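Local structure of putative cellulase CEL6 (Mycobacterium tuberculosis, 1UP3) at residues L44-P49 with P79-G84; M70-L75 with A256-K261; S85-G90 with P275-F280; A113-E118 with D145-D150. The protein probably cleaves beta-1,4-glucosidic bonds within cellulose chains, as an endoglucanase of glycoside hydrolase family 6. All coordinates share one frame; numbering follows the deposited sequence. Where two conformers were deposited one is given.

All four contacts belong to one family 6 catalytic domain built on a parallel beta sheet with its strands in chain order. Contacts 2 and 4, their centres about 12 Å apart, use the neighbouring strands 72-75 and 113-117, and contact 2 reaches strand 254-258 at the far end of the sheet. Contacts 1 and 3, about 10 Å apart between centres, join loops that follow strands; the shared loop 79-90 comes up to the bound sugar. Contact 1 closes before contact 3 opens, and contact 4 falls between the halves of contacts 2 and 3. Contact 1 touches both pairs: Gln46 OE1 bonds to Gly90 N, and Leu44 N to Thr74 O, so the sugar-side loop is joined to the sheet.

Contact 1. Residues L44-P49 with P79-G84; sequences LDQAFP and PHRDCG. With BGC (beta-D-glucopyranose), chain B.
Arg81 reaches across to Asp45 in a salt bridge, NH1 lying 3.0 Å from OD2. The bond is nearly straight (171° at the hydrogen), runs in the guanidinium plane and uses the anti lone pair of OD2. A bend at chi3 (73°) turns the otherwise extended Arg81 chain toward the carboxylate. This is the tight part: besides Asp45, the guanidinium donates from NE to Ala87 O, from NH1 to Tyr76 O and from NH2 to Ser88 O, so its rotation is fixed. Asp45 is steadied in turn by an Asx turn, its OD1 accepting from Ala47 N at 3.1 Å. Gln46 packs more loosely. Its OE1 stands over one face of the guanidinium, 3.5 Å from Arg81 NH1 but badly angled for a bond, and accepts instead from Gly90 N. A water bridges the three side chains, donating to Asp45 OD2 (2.6 Å) and accepting from Gln46 NE2 and Arg81 NH2. Next to Arg81, Asp82 OD1 receives the O3 hydroxyl of the glucose at 2.8 Å. The loop 44-49 links strand 42-44 to helix 50-66, on which Phe48 packs, while 79-84 lies between strand 72-75 and helix 94-108.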
loop_
_atom_site.group_PDB
_atom_site.type_symbol
_atom_site.label_atom_id
_atom_site.label_comp_id
_atom_site.label_asym_id
_atom_site.label_seq_id
_atom_site.Cartn_x
_atom_site.Cartn_y
_atom_site.Cartn_z
ATOM N N LEU A 44 -7.680 3.732 2.912
ATOM C CA LEU A 44 -8.655 4.064 3.960
ATOM C C LEU A 44 -7.920 4.480 5.238
ATOM O O LEU A 44 -6.901 3.902 5.604
ATOM C CB LEU A 44 -9.499 2.856 4.253
ATOM C CG LEU A 44 -10.275 2.306 3.059
ATOM C CD1 LEU A 44 -10.936 0.982 3.462
ATOM C CD2 LEU A 44 -11.286 3.320 2.593
ATOM N N ASP A 45 -8.443 5.489 5.897
ATOM C CA ASP A 45 -7.915 5.937 7.171
ATOM C C ASP A 45 -8.998 6.482 8.088
ATOM O O ASP A 45 -10.149 6.121 7.950
ATOM C CB ASP A 45 -6.750 6.890 6.949
ATOM C CG ASP A 45 -7.148 8.212 6.325
ATOM O OD1 ASP A 45 -8.360 8.463 6.096
ATOM O OD2 ASP A 45 -6.270 9.089 6.040
ATOM N N GLN A 46 -8.586 7.322 9.030
ATOM C CA GLN A 46 -9.503 7.817 10.060
ATOM C C GLN A 46 -10.564 8.771 9.528
ATOM O O GLN A 46 -11.508 9.103 10.256
ATOM C CB GLN A 46 -8.747 8.474 11.223
ATOM C CG GLN A 46 -8.200 9.882 10.962
ATOM C CD GLN A 46 -7.133 9.963 9.902
ATOM O OE1 GLN A 46 -6.310 9.048 9.731
ATOM N NE2 GLN A 46 -7.137 11.052 9.174
ATOM N N ALA A 47 -10.464 9.161 8.269
ATOM C CA ALA A 47 -11.553 9.887 7.594
ATOM C C ALA A 47 -12.809 9.033 7.399
ATOM O O ALA A 47 -13.867 9.549 7.056
ATOM C CB ALA A 47 -11.104 10.398 6.262
ATOM N N PHE A 48 -12.665 7.698 7.517
ATOM C CA PHE A 48 -13.747 6.739 7.361
ATOM C C PHE A 48 -13.956 6.103 8.732
ATOM O O PHE A 48 -13.250 5.164 9.113
ATOM C CB PHE A 48 -13.374 5.662 6.340
ATOM C CG PHE A 48 -12.989 6.195 4.999
ATOM C CD1 PHE A 48 -11.707 6.642 4.785
ATOM C CD2 PHE A 48 -13.909 6.251 3.967
ATOM C CE1 PHE A 48 -11.314 7.150 3.567
ATOM C CE2 PHE A 48 -13.532 6.768 2.722
ATOM C CZ PHE A 48 -12.216 7.211 2.535
ATOM N N PRO A 49 -14.875 6.640 9.531
ATOM C CA PRO A 49 -14.979 6.161 10.918
ATOM C C PRO A 49 -15.503 4.741 11.042
ATOM O O PRO A 49 -16.141 4.275 10.112
ATOM C CB PRO A 49 -15.986 7.130 11.554
ATOM C CG PRO A 49 -16.778 7.671 10.401
ATOM C CD PRO A 49 -15.836 7.694 9.211
ATOM N N PRO A 79 -2.652 4.193 15.020
ATOM C CA PRO A 79 -2.372 5.313 15.918
ATOM C C PRO A 79 -0.908 5.758 15.819
ATOM O O PRO A 79 -0.017 4.944 15.617
ATOM C CB PRO A 79 -2.704 4.749 17.310
ATOM C CG PRO A 79 -3.760 3.718 17.035
ATOM C CD PRO A 79 -3.279 3.088 15.737
ATOM N N HIS A 80 -0.679 7.060 15.943
ATOM C CA HIS A 80 0.654 7.667 15.778
ATOM C C HIS A 80 1.168 7.427 14.364
ATOM O O HIS A 80 2.360 7.234 14.166
ATOM C CB HIS A 80 1.682 7.163 16.827
ATOM C CG HIS A 80 1.098 7.008 18.192
ATOM N ND1 HIS A 80 0.473 8.054 18.833
ATOM C CD2 HIS A 80 0.973 5.934 19.003
ATOM C CE1 HIS A 80 0.000 7.634 19.993
ATOM N NE2 HIS A 80 0.277 6.348 20.120
ATOM N N ARG A 81 0.243 7.468 13.382
ATOM C CA ARG A 81 0.617 7.270 11.979
ATOM C C ARG A 81 1.735 8.209 11.588
ATOM O O ARG A 81 1.690 9.382 11.908
ATOM C CB ARG A 81 -0.584 7.448 11.075
ATOM C CG ARG A 81 -0.415 6.925 9.672
ATOM C CD ARG A 81 -1.642 7.160 8.851
ATOM N NE ARG A 81 -1.802 8.554 8.491
ATOM C CZ ARG A 81 -2.827 9.024 7.831
ATOM N NH1 ARG A 81 -3.812 8.229 7.436
ATOM N NH2 ARG A 81 -2.870 10.300 7.510
ATOM N N ASP A 82 2.733 7.640 10.886
ATOM C CA ASP A 82 3.862 8.374 10.373
ATOM C C ASP A 82 4.687 9.042 11.466
ATOM O O ASP A 82 5.489 9.929 11.170
ATOM C CB ASP A 82 3.408 9.409 9.343
ATOM C CG ASP A 82 4.408 9.617 8.256
ATOM O OD1 ASP A 82 5.002 8.611 7.748
ATOM O OD2 ASP A 82 4.731 10.779 7.859
ATOM N N CYS A 83 4.512 8.612 12.725
ATOM C CA CYS A 83 5.232 9.217 13.840
ATOM C C CYS A 83 5.139 10.746 13.808
ATOM O O CYS A 83 6.095 11.428 14.159
ATOM C CB CYS A 83 6.671 8.761 13.831
ATOM S SG CYS A 83 6.867 6.966 13.913
ATOM N N GLY A 84 3.980 11.263 13.439
ATOM C CA GLY A 84 3.694 12.687 13.510
ATOM C C GLY A 84 4.349 13.534 12.443
ATOM O O GLY A 84 4.399 14.772 12.558
HETATM C C2 BGC B . 8.517 8.045 5.420
HETATM C C3 BGC B . 7.087 7.627 5.109
HETATM C C4 BGC B . 7.006 6.974 3.728
HETATM C C5 BGC B . 8.074 5.862 3.646
HETATM C C6 BGC B . 8.163 5.270 2.233
HETATM C C1 BGC B . 9.460 6.847 5.256
HETATM O O2 BGC B . 8.617 8.641 6.727
HETATM O O3 BGC B . 6.187 8.719 5.202
HETATM O O4 BGC B . 5.714 6.419 3.463
HETATM O O5 BGC B . 9.371 6.352 3.943
HETATM O O6 BGC B . 9.088 4.200 2.197
HETATM O O HOH W 1 -5.507 11.525 6.665
#

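Contact 2. Residues M70-L75 with A256-K261; sequences MPVLTL and AYLWIK
Thr74 and Ile260 meet at about a right angle, the Thr74 hydroxyl OG1 resting 3.5 Å from the CG2 methyl of Ile260. The same methyl lies 4.4 Å from Thr74 CG2, so it sits against both branches of the threonine. Ile260 presents CG2 because this branch is anti to the backbone N, while CG1 (chi1 -58°) carries the longer arm elsewhere. The buried hydroxyl of Thr74 gets nothing polar from Ile260; its hydrogen-bonding partner is Ser41 OG, which also bonds to Ile260 O, and one serine therefore links the two sides that the methyl only touches. Strands 72-75 and 254-258 are not neighbours in the sheet: they are its second and last, and they face each other across the interior of the distorted alpha/beta barrel characteristic of family 6. Further down, Val72 and Leu258 point toward each other and meet through methyl groups, with Val72 CG1 4.4 Å from Leu258 CD1. Leu258 CD2 and Val72 CG2, at 4.7 Å, are slightly beyond contact. This pair is spaced more widely than the threonine-isoleucine pair, and no hydrogen bond crosses between the segments. Polar groups of the Ile260 backbone are met from elsewhere, its N by Asp217 OD1 and its O additionally by Trp43 NE1. Ile116 of strand 113-117 packs against both Thr74 and Ile260.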
loop_
_atom_site.group_PDB
_atom_site.type_symbol
_atom_site.label_atom_id
_atom_site.label_comp_id
_atom_site.label_asym_id
_atom_site.label_seq_id
_atom_site.Cartn_x
_atom_site.Cartn_y
_atom_site.Cartn_z
ATOM N N MET A 70 -10.380 -7.793 -9.034
ATOM C CA MET A 70 -9.891 -7.875 -7.656
ATOM C C MET A 70 -9.621 -6.465 -7.112
ATOM O O MET A 70 -8.754 -5.782 -7.628
ATOM C CB MET A 70 -8.586 -8.693 -7.594
ATOM C CG MET A 70 -7.913 -8.731 -6.238
ATOM S SD MET A 70 -8.832 -9.486 -4.953
ATOM C CE MET A 70 -8.559 -11.172 -5.241
ATOM N N PRO A 71 -10.343 -6.064 -6.066
ATOM C CA PRO A 71 -10.077 -4.768 -5.434
ATOM C C PRO A 71 -8.846 -4.866 -4.550
ATOM O O PRO A 71 -8.633 -5.887 -3.920
ATOM C CB PRO A 71 -11.330 -4.521 -4.609
ATOM C CG PRO A 71 -11.758 -5.837 -4.233
ATOM C CD PRO A 71 -11.429 -6.781 -5.372
ATOM N N VAL A 72 -8.099 -3.779 -4.476
ATOM C CA VAL A 72 -6.939 -3.666 -3.574
ATOM C C VAL A 72 -7.202 -2.481 -2.666
ATOM O O VAL A 72 -7.462 -1.348 -3.152
ATOM C CB VAL A 72 -5.613 -3.452 -4.333
ATOM C CG1 VAL A 72 -4.467 -3.480 -3.379
ATOM C CG2 VAL A 72 -5.419 -4.506 -5.474
ATOM N N LEU A 73 -7.218 -2.758 -1.360
ATOM C CA LEU A 73 -7.485 -1.771 -0.329
ATOM C C LEU A 73 -6.222 -1.647 0.527
ATOM O O LEU A 73 -5.614 -2.661 0.874
ATOM C CB LEU A 73 -8.671 -2.187 0.537
ATOM C CG LEU A 73 -9.970 -2.166 -0.290
ATOM C CD1 LEU A 73 -10.809 -3.308 0.114
ATOM C CD2 LEU A 73 -10.718 -0.887 -0.094
ATOM N N THR A 74 -5.872 -0.415 0.879
ATOM C CA THR A 74 -4.764 -0.136 1.783
ATOM C C THR A 74 -5.273 0.462 3.079
ATOM O O THR A 74 -5.949 1.479 3.048
ATOM C CB THR A 74 -3.800 0.781 1.106
ATOM O OG1 THR A 74 -3.284 0.116 -0.065
ATOM C CG2 THR A 74 -2.571 1.065 2.017
ATOM N N LEU A 75 -5.001 -0.195 4.194
ATOM C CA LEU A 75 -5.423 0.317 5.493
ATOM C C LEU A 75 -4.311 1.170 6.072
ATOM O O LEU A 75 -3.205 0.696 6.272
ATOM C CB LEU A 75 -5.792 -0.847 6.433
ATOM C CG LEU A 75 -6.874 -1.795 5.903
ATOM C CD1 LEU A 75 -7.205 -2.849 6.957
ATOM C CD2 LEU A 75 -8.155 -1.072 5.482
ATOM N N ALA A 256 2.638 -10.637 -6.814
ATOM C CA ALA A 256 2.323 -9.581 -7.765
ATOM C C ALA A 256 3.210 -8.376 -7.638
ATOM O O ALA A 256 3.755 -8.106 -6.569
ATOM C CB ALA A 256 0.854 -9.096 -7.568
ATOM N N TYR A 257 3.294 -7.641 -8.733
ATOM C CA TYR A 257 3.641 -6.220 -8.731
ATOM C C TYR A 257 2.335 -5.448 -8.701
ATOM O O TYR A 257 1.439 -5.756 -9.483
ATOM C CB TYR A 257 4.450 -5.821 -9.972
ATOM C CG TYR A 257 5.672 -6.649 -10.268
ATOM C CD1 TYR A 257 6.348 -7.312 -9.280
ATOM C CD2 TYR A 257 6.130 -6.766 -11.585
ATOM C CE1 TYR A 257 7.493 -8.096 -9.573
ATOM C CE2 TYR A 257 7.225 -7.525 -11.891
ATOM C CZ TYR A 257 7.900 -8.192 -10.885
ATOM O OH TYR A 257 8.977 -8.974 -11.168
ATOM N N LEU A 258 2.187 -4.531 -7.755
ATOM C CA LEU A 258 0.988 -3.707 -7.616
ATOM C C LEU A 258 1.338 -2.246 -7.645
ATOM O O LEU A 258 2.490 -1.874 -7.344
ATOM C CB LEU A 258 0.232 -4.002 -6.314
ATOM C CG LEU A 258 -0.280 -5.438 -6.104
ATOM C CD1 LEU A 258 -0.859 -5.565 -4.704
ATOM C CD2 LEU A 258 -1.279 -5.839 -7.205
ATOM N N TRP A 259 0.361 -1.404 -7.961
ATOM C CA TRP A 259 0.557 0.038 -7.701
ATOM C C TRP A 259 -0.218 0.348 -6.426
ATOM O O TRP A 259 -1.445 0.407 -6.459
ATOM C CB TRP A 259 0.075 0.900 -8.866
ATOM C CG TRP A 259 0.981 0.885 -10.050
ATOM C CD1 TRP A 259 2.039 0.028 -10.303
ATOM C CD2 TRP A 259 0.916 1.773 -11.168
ATOM N NE1 TRP A 259 2.581 0.314 -11.527
ATOM C CE2 TRP A 259 1.944 1.401 -12.062
ATOM C CE3 TRP A 259 0.113 2.867 -11.487
ATOM C CZ2 TRP A 259 2.155 2.059 -13.281
ATOM C CZ3 TRP A 259 0.346 3.541 -12.699
ATOM C CH2 TRP A 259 1.352 3.115 -13.568
ATOM N N ILE A 260 0.486 0.398 -5.303
ATOM C CA ILE A 260 -0.145 0.615 -4.005
ATOM C C ILE A 260 -0.287 2.113 -3.758
ATOM O O ILE A 260 -1.406 2.635 -3.673
ATOM C CB ILE A 260 0.596 -0.181 -2.904
ATOM C CG1 ILE A 260 0.577 -1.662 -3.284
ATOM C CG2 ILE A 260 -0.116 0.065 -1.544
ATOM C CD1 ILE A 260 1.316 -2.572 -2.370
ATOM N N LYS A 261 0.832 2.824 -3.708
ATOM C CA LYS A 261 0.819 4.266 -3.821
ATOM C C LYS A 261 0.173 4.663 -5.142
ATOM O O LYS A 261 0.367 3.978 -6.141
ATOM C CB LYS A 261 2.258 4.788 -3.758
ATOM C CG LYS A 261 2.490 6.250 -4.140
ATOM C CD LYS A 261 2.045 7.167 -3.078
ATOM C CE LYS A 261 2.175 8.614 -3.551
ATOM N NZ LYS A 261 2.068 9.549 -2.414
#

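Contact 3. Residues S85-G90 with P275-F280; sequences SYASGG and PQAGRF
Ala277, with phi -53° and psi 128°, occupies the first corner of a type II turn from Gln276 to Arg279 and aims its methyl at the second corner of a type I turn, Ala87. That turn runs from Ser85 to Ser88; Tyr86 forms its first corner, and a psi of -30° helps set the Tyr86 carbonyl on the side of Ala277. The Ala277 methyl accordingly sits 3.6 Å from Tyr86 O and 4.1 Å from both CA and CB of Ala87. The phenol of Tyr86 leads away from this meeting point and packs on Leu231 and Thr269. One water bridges the loops beside the methyl, donating to Tyr86 O at 2.8 Å and accepting from Ala277 N at 3.0 Å. Earlier in the same loop as Ala87, Asp82 OD2 accepts from Ala87 N, and the Ala87 methyl lies about 5 Å from a bound glucose. Loops following the second and the last strands of the sheet thus meet beside the sugar site. Their direct touch is purely van der Waals and its polar link runs through water, so no direct hydrogen bond or charge pair fixes one loop to the other here.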
loop_
_atom_site.group_PDB
_atom_site.type_symbol
_atom_site.label_atom_id
_atom_site.label_comp_id
_atom_site.label_asym_id
_atom_site.label_seq_id
_atom_site.Cartn_x
_atom_site.Cartn_y
_atom_site.Cartn_z
ATOM N N SER A 85 4.829 12.882 11.387
ATOM C CA SER A 85 5.525 13.570 10.284
ATOM C C SER A 85 4.510 13.983 9.190
ATOM O O SER A 85 3.338 14.235 9.482
ATOM C CB SER A 85 6.662 12.685 9.766
ATOM O OG SER A 85 7.442 13.332 8.770
ATOM N N TYR A 86 4.953 14.066 7.936
ATOM C CA TYR A 86 4.151 14.663 6.855
ATOM C C TYR A 86 2.806 13.977 6.645
ATOM O O TYR A 86 1.817 14.618 6.308
ATOM C CB TYR A 86 4.922 14.661 5.544
ATOM C CG TYR A 86 6.243 15.388 5.618
ATOM C CD1 TYR A 86 6.288 16.728 5.968
ATOM C CD2 TYR A 86 7.433 14.727 5.413
ATOM C CE1 TYR A 86 7.462 17.381 6.057
ATOM C CE2 TYR A 86 8.635 15.389 5.513
ATOM C CZ TYR A 86 8.640 16.726 5.827
ATOM O OH TYR A 86 9.838 17.400 5.940
ATOM N N ALA A 87 2.759 12.687 6.927
ATOM C CA ALA A 87 1.518 11.932 6.791
ATOM C C ALA A 87 0.867 11.592 8.136
ATOM O O ALA A 87 0.187 10.574 8.266
ATOM C CB ALA A 87 1.783 10.638 5.957
ATOM N N SER A 88 1.065 12.465 9.124
ATOM C CA SER A 88 0.452 12.330 10.447
ATOM C C SER A 88 -1.047 12.111 10.345
ATOM O O SER A 88 -1.703 12.579 9.398
ATOM C CB SER A 88 0.758 13.568 11.289
ATOM O OG SER A 88 0.033 14.682 10.786
ATOM N N GLY A 89 -1.581 11.333 11.283
ATOM C CA GLY A 89 -2.994 10.964 11.248
ATOM C C GLY A 89 -3.232 9.675 12.016
ATOM O O GLY A 89 -2.583 9.426 13.030
ATOM N N GLY A 90 -4.150 8.860 11.514
ATOM C CA GLY A 90 -4.539 7.656 12.217
ATOM C C GLY A 90 -5.523 7.917 13.349
ATOM O O GLY A 90 -5.825 9.074 13.721
ATOM N N PRO A 275 2.427 20.091 -1.761
ATOM C CA PRO A 275 1.065 19.803 -1.296
ATOM C C PRO A 275 0.969 18.757 -0.182
ATOM O O PRO A 275 1.849 17.894 -0.045
ATOM C CB PRO A 275 0.336 19.391 -2.574
ATOM C CG PRO A 275 1.119 20.012 -3.665
ATOM C CD PRO A 275 2.561 19.855 -3.217
ATOM N N GLN A 276 -0.046 18.904 0.669
ATOM C CA GLN A 276 -0.225 17.983 1.820
ATOM C C GLN A 276 -0.188 16.531 1.323
ATOM O O GLN A 276 -0.644 16.228 0.211
ATOM C CB GLN A 276 -1.578 18.288 2.481
ATOM C CG GLN A 276 -1.912 17.550 3.741
ATOM C CD GLN A 276 -3.426 17.556 4.045
ATOM O OE1 GLN A 276 -4.259 17.691 3.143
ATOM N NE2 GLN A 276 -3.770 17.372 5.319
ATOM N N ALA A 277 0.296 15.626 2.174
ATOM C CA ALA A 277 0.359 14.207 1.845
ATOM C C ALA A 277 -0.991 13.701 1.387
ATOM O O ALA A 277 -2.054 13.994 2.016
ATOM C CB ALA A 277 0.899 13.387 3.023
ATOM N N GLY A 278 -0.986 13.053 0.221
ATOM C CA GLY A 278 -2.177 12.450 -0.339
ATOM C C GLY A 278 -2.953 13.256 -1.364
ATOM O O GLY A 278 -3.831 12.713 -2.066
ATOM N N ARG A 279 -2.632 14.542 -1.479
ATOM C CA ARG A 279 -3.271 15.407 -2.446
ATOM C C ARG A 279 -2.741 15.064 -3.841
ATOM O O ARG A 279 -1.539 15.016 -4.077
ATOM C CB ARG A 279 -2.951 16.873 -2.123
ATOM C CG ARG A 279 -3.127 17.839 -3.243
ATOM C CD ARG A 279 -4.499 18.483 -3.397
ATOM N NE ARG A 279 -5.455 18.270 -2.314
ATOM C CZ ARG A 279 -5.397 18.828 -1.104
ATOM N NH1 ARG A 279 -4.384 19.618 -0.765
ATOM N NH2 ARG A 279 -6.344 18.564 -0.210
ATOM N N PHE A 280 -3.658 14.846 -4.778
ATOM C CA PHE A 280 -3.283 14.562 -6.153
ATOM C C PHE A 280 -2.765 15.802 -6.859
ATOM O O PHE A 280 -3.395 16.869 -6.818
ATOM C CB PHE A 280 -4.475 14.003 -6.949
ATOM C CG PHE A 280 -4.106 13.565 -8.310
ATOM C CD1 PHE A 280 -3.520 12.325 -8.536
ATOM C CD2 PHE A 280 -4.315 14.393 -9.403
ATOM C CE1 PHE A 280 -3.164 11.913 -9.818
ATOM C CE2 PHE A 280 -3.946 13.972 -10.703
ATOM C CZ PHE A 280 -3.372 12.759 -10.907
HETATM O O HOH W 2 1.954 16.715 4.475
#

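Contact 4. Residues A113-E118 with D145-D150; sequences ATIIVE and DTLTRD
Leu147 has the most surface buried here and meets two strand residues, Ile115 and Val117, with a single methyl. Its CD1 lies 4.2 Å from Ile115 CG2 and equally 4.2 Å from Val117 CG2, set between two residues that point to the same face of strand 113-117. The Leu147 chain gets there with CG anti to its own carbonyl carbon (chi1 -61°), which extends the isobutyl group off the helix and toward the sheet. The two partners are approached differently: Ile115 crosses Leu147 at about a right angle, whereas Val117 and Leu147 run past each other in opposite directions. Ile115 offers the branch anti to its backbone N, and Val117 the one beside it. Ile115 was modelled in two conformers, so its share of the packing describes one of them. No hydrogen bond joins the segments; the close contacts are all between apolar side chains, and the three residues that make them are buried. Leu75 of the adjacent strand 72-75 and Val104 of helix 94-108 also pack on Leu147. Just beyond it, a type I turn from Leu147 to Asp150, with a backbone bond of 3.2 Å from Asp150 N to Leu147 O, leads the chain toward strand 153-158, which pairs with strand 113-117. Strand, covering helix 130-147 and neighbouring parallel strand form a beta-alpha-beta crossover, the repeating element of alpha/beta barrels.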
loop_
_atom_site.group_PDB
_atom_site.type_symbol
_atom_site.label_atom_id
_atom_site.label_comp_id
_atom_site.label_asym_id
_atom_site.label_seq_id
_atom_site.Cartn_x
_atom_site.Cartn_y
_atom_site.Cartn_z
ATOM N N ALA A 113 -10.871 -9.686 -1.873
ATOM C CA ALA A 113 -10.162 -8.420 -1.708
ATOM C C ALA A 113 -8.694 -8.714 -1.449
ATOM O O ALA A 113 -8.351 -9.753 -0.874
ATOM C CB ALA A 113 -10.750 -7.555 -0.556
ATOM N N THR A 114 -7.857 -7.789 -1.862
ATOM C CA THR A 114 -6.453 -7.751 -1.490
ATOM C C THR A 114 -6.286 -6.599 -0.500
ATOM O O THR A 114 -6.783 -5.500 -0.759
ATOM C CB THR A 114 -5.639 -7.523 -2.745
ATOM O OG1 THR A 114 -5.808 -8.618 -3.645
ATOM C CG2 THR A 114 -4.114 -7.437 -2.451
ATOM N N ILE A 115 -5.708 -6.878 0.670
ATOM C CA ILE A 115 -5.600 -5.889 1.738
ATOM C C ILE A 115 -4.145 -5.694 2.071
ATOM O O ILE A 115 -3.467 -6.662 2.389
ATOM C CB ILE A 115 -6.363 -6.297 3.005
ATOM C CG1 ILE A 115 -7.787 -6.784 2.676
ATOM C CG2 ILE A 115 -6.381 -5.127 4.012
ATOM C CD1 ILE A 115 -8.701 -5.763 2.054
ATOM N N ILE A 116 -3.693 -4.448 1.970
ATOM C CA ILE A 116 -2.352 -4.032 2.365
ATOM C C ILE A 116 -2.495 -3.395 3.767
ATOM O O ILE A 116 -3.140 -2.357 3.936
ATOM C CB ILE A 116 -1.770 -3.035 1.391
ATOM C CG1 ILE A 116 -1.849 -3.528 -0.075
ATOM C CG2 ILE A 116 -0.353 -2.645 1.832
ATOM C CD1 ILE A 116 -1.099 -4.797 -0.291
ATOM N N VAL A 117 -1.933 -4.043 4.774
ATOM C CA VAL A 117 -2.137 -3.644 6.172
ATOM C C VAL A 117 -0.997 -2.712 6.624
ATOM O O VAL A 117 0.154 -3.129 6.815
ATOM C CB VAL A 117 -2.177 -4.851 7.117
ATOM C CG1 VAL A 117 -2.430 -4.427 8.564
ATOM C CG2 VAL A 117 -3.204 -5.853 6.685
ATOM N N GLU A 118 -1.369 -1.449 6.803
ATOM C CA GLU A 118 -0.562 -0.427 7.470
ATOM C C GLU A 118 0.850 -0.223 6.934
ATOM O O GLU A 118 1.840 -0.518 7.595
ATOM C CB GLU A 118 -0.559 -0.674 8.970
ATOM C CG GLU A 118 -1.949 -0.584 9.582
ATOM C CD GLU A 118 -2.599 0.789 9.468
ATOM O OE1 GLU A 118 -1.913 1.841 9.303
ATOM O OE2 GLU A 118 -3.855 0.827 9.578
ATOM N N ASP A 145 -5.579 -11.073 12.448
ATOM C CA ASP A 145 -6.486 -12.086 13.000
ATOM C C ASP A 145 -7.930 -11.846 12.593
ATOM O O ASP A 145 -8.689 -12.809 12.435
ATOM C CB ASP A 145 -6.431 -12.090 14.524
ATOM C CG ASP A 145 -5.150 -12.696 15.097
ATOM O OD1 ASP A 145 -4.351 -13.337 14.369
ATOM O OD2 ASP A 145 -4.939 -12.624 16.334
ATOM N N THR A 146 -8.325 -10.591 12.438
ATOM C CA THR A 146 -9.727 -10.238 12.158
ATOM C C THR A 146 -10.036 -10.247 10.676
ATOM O O THR A 146 -11.091 -10.723 10.251
ATOM C CB THR A 146 -10.024 -8.887 12.768
ATOM O OG1 THR A 146 -9.660 -8.934 14.164
ATOM C CG2 THR A 146 -11.515 -8.579 12.763
ATOM N N LEU A 147 -9.140 -9.683 9.884
ATOM C CA LEU A 147 -9.350 -9.571 8.452
ATOM C C LEU A 147 -9.331 -10.920 7.737
ATOM O O LEU A 147 -10.078 -11.095 6.756
ATOM C CB LEU A 147 -8.372 -8.605 7.790
ATOM C CG LEU A 147 -8.440 -7.161 8.284
ATOM C CD1 LEU A 147 -7.188 -6.423 7.871
ATOM C CD2 LEU A 147 -9.725 -6.475 7.767
ATOM N N THR A 148 -8.511 -11.862 8.220
ATOM C CA THR A 148 -8.398 -13.174 7.598
ATOM C C THR A 148 -9.603 -14.072 7.854
ATOM O O THR A 148 -9.681 -15.157 7.294
ATOM C CB THR A 148 -7.091 -13.887 7.978
ATOM O OG1 THR A 148 -6.953 -13.960 9.403
ATOM C CG2 THR A 148 -5.885 -13.122 7.449
ATOM N N ARG A 149 -10.542 -13.629 8.675
ATOM C CA ARG A 149 -11.818 -14.323 8.786
ATOM C C ARG A 149 -12.621 -14.257 7.494
ATOM O O ARG A 149 -13.518 -15.073 7.305
ATOM C CB ARG A 149 -12.640 -13.786 9.955
ATOM C CG ARG A 149 -11.993 -14.046 11.314
ATOM C CD ARG A 149 -11.694 -15.506 11.634
ATOM N NE ARG A 149 -11.492 -15.726 13.070
ATOM C CZ ARG A 149 -11.278 -16.929 13.632
ATOM N NH1 ARG A 149 -11.267 -18.046 12.894
ATOM N NH2 ARG A 149 -11.093 -17.015 14.947
ATOM N N ASP A 150 -12.323 -13.305 6.608
ATOM C CA ASP A 150 -12.820 -13.357 5.218
ATOM C C ASP A 150 -11.912 -14.314 4.486
ATOM O O ASP A 150 -10.778 -13.946 4.179
ATOM C CB ASP A 150 -12.728 -11.975 4.572
ATOM C CG ASP A 150 -13.196 -11.940 3.126
ATOM O OD1 ASP A 150 -13.590 -13.011 2.573
ATOM O OD2 ASP A 150 -13.174 -10.870 2.454
#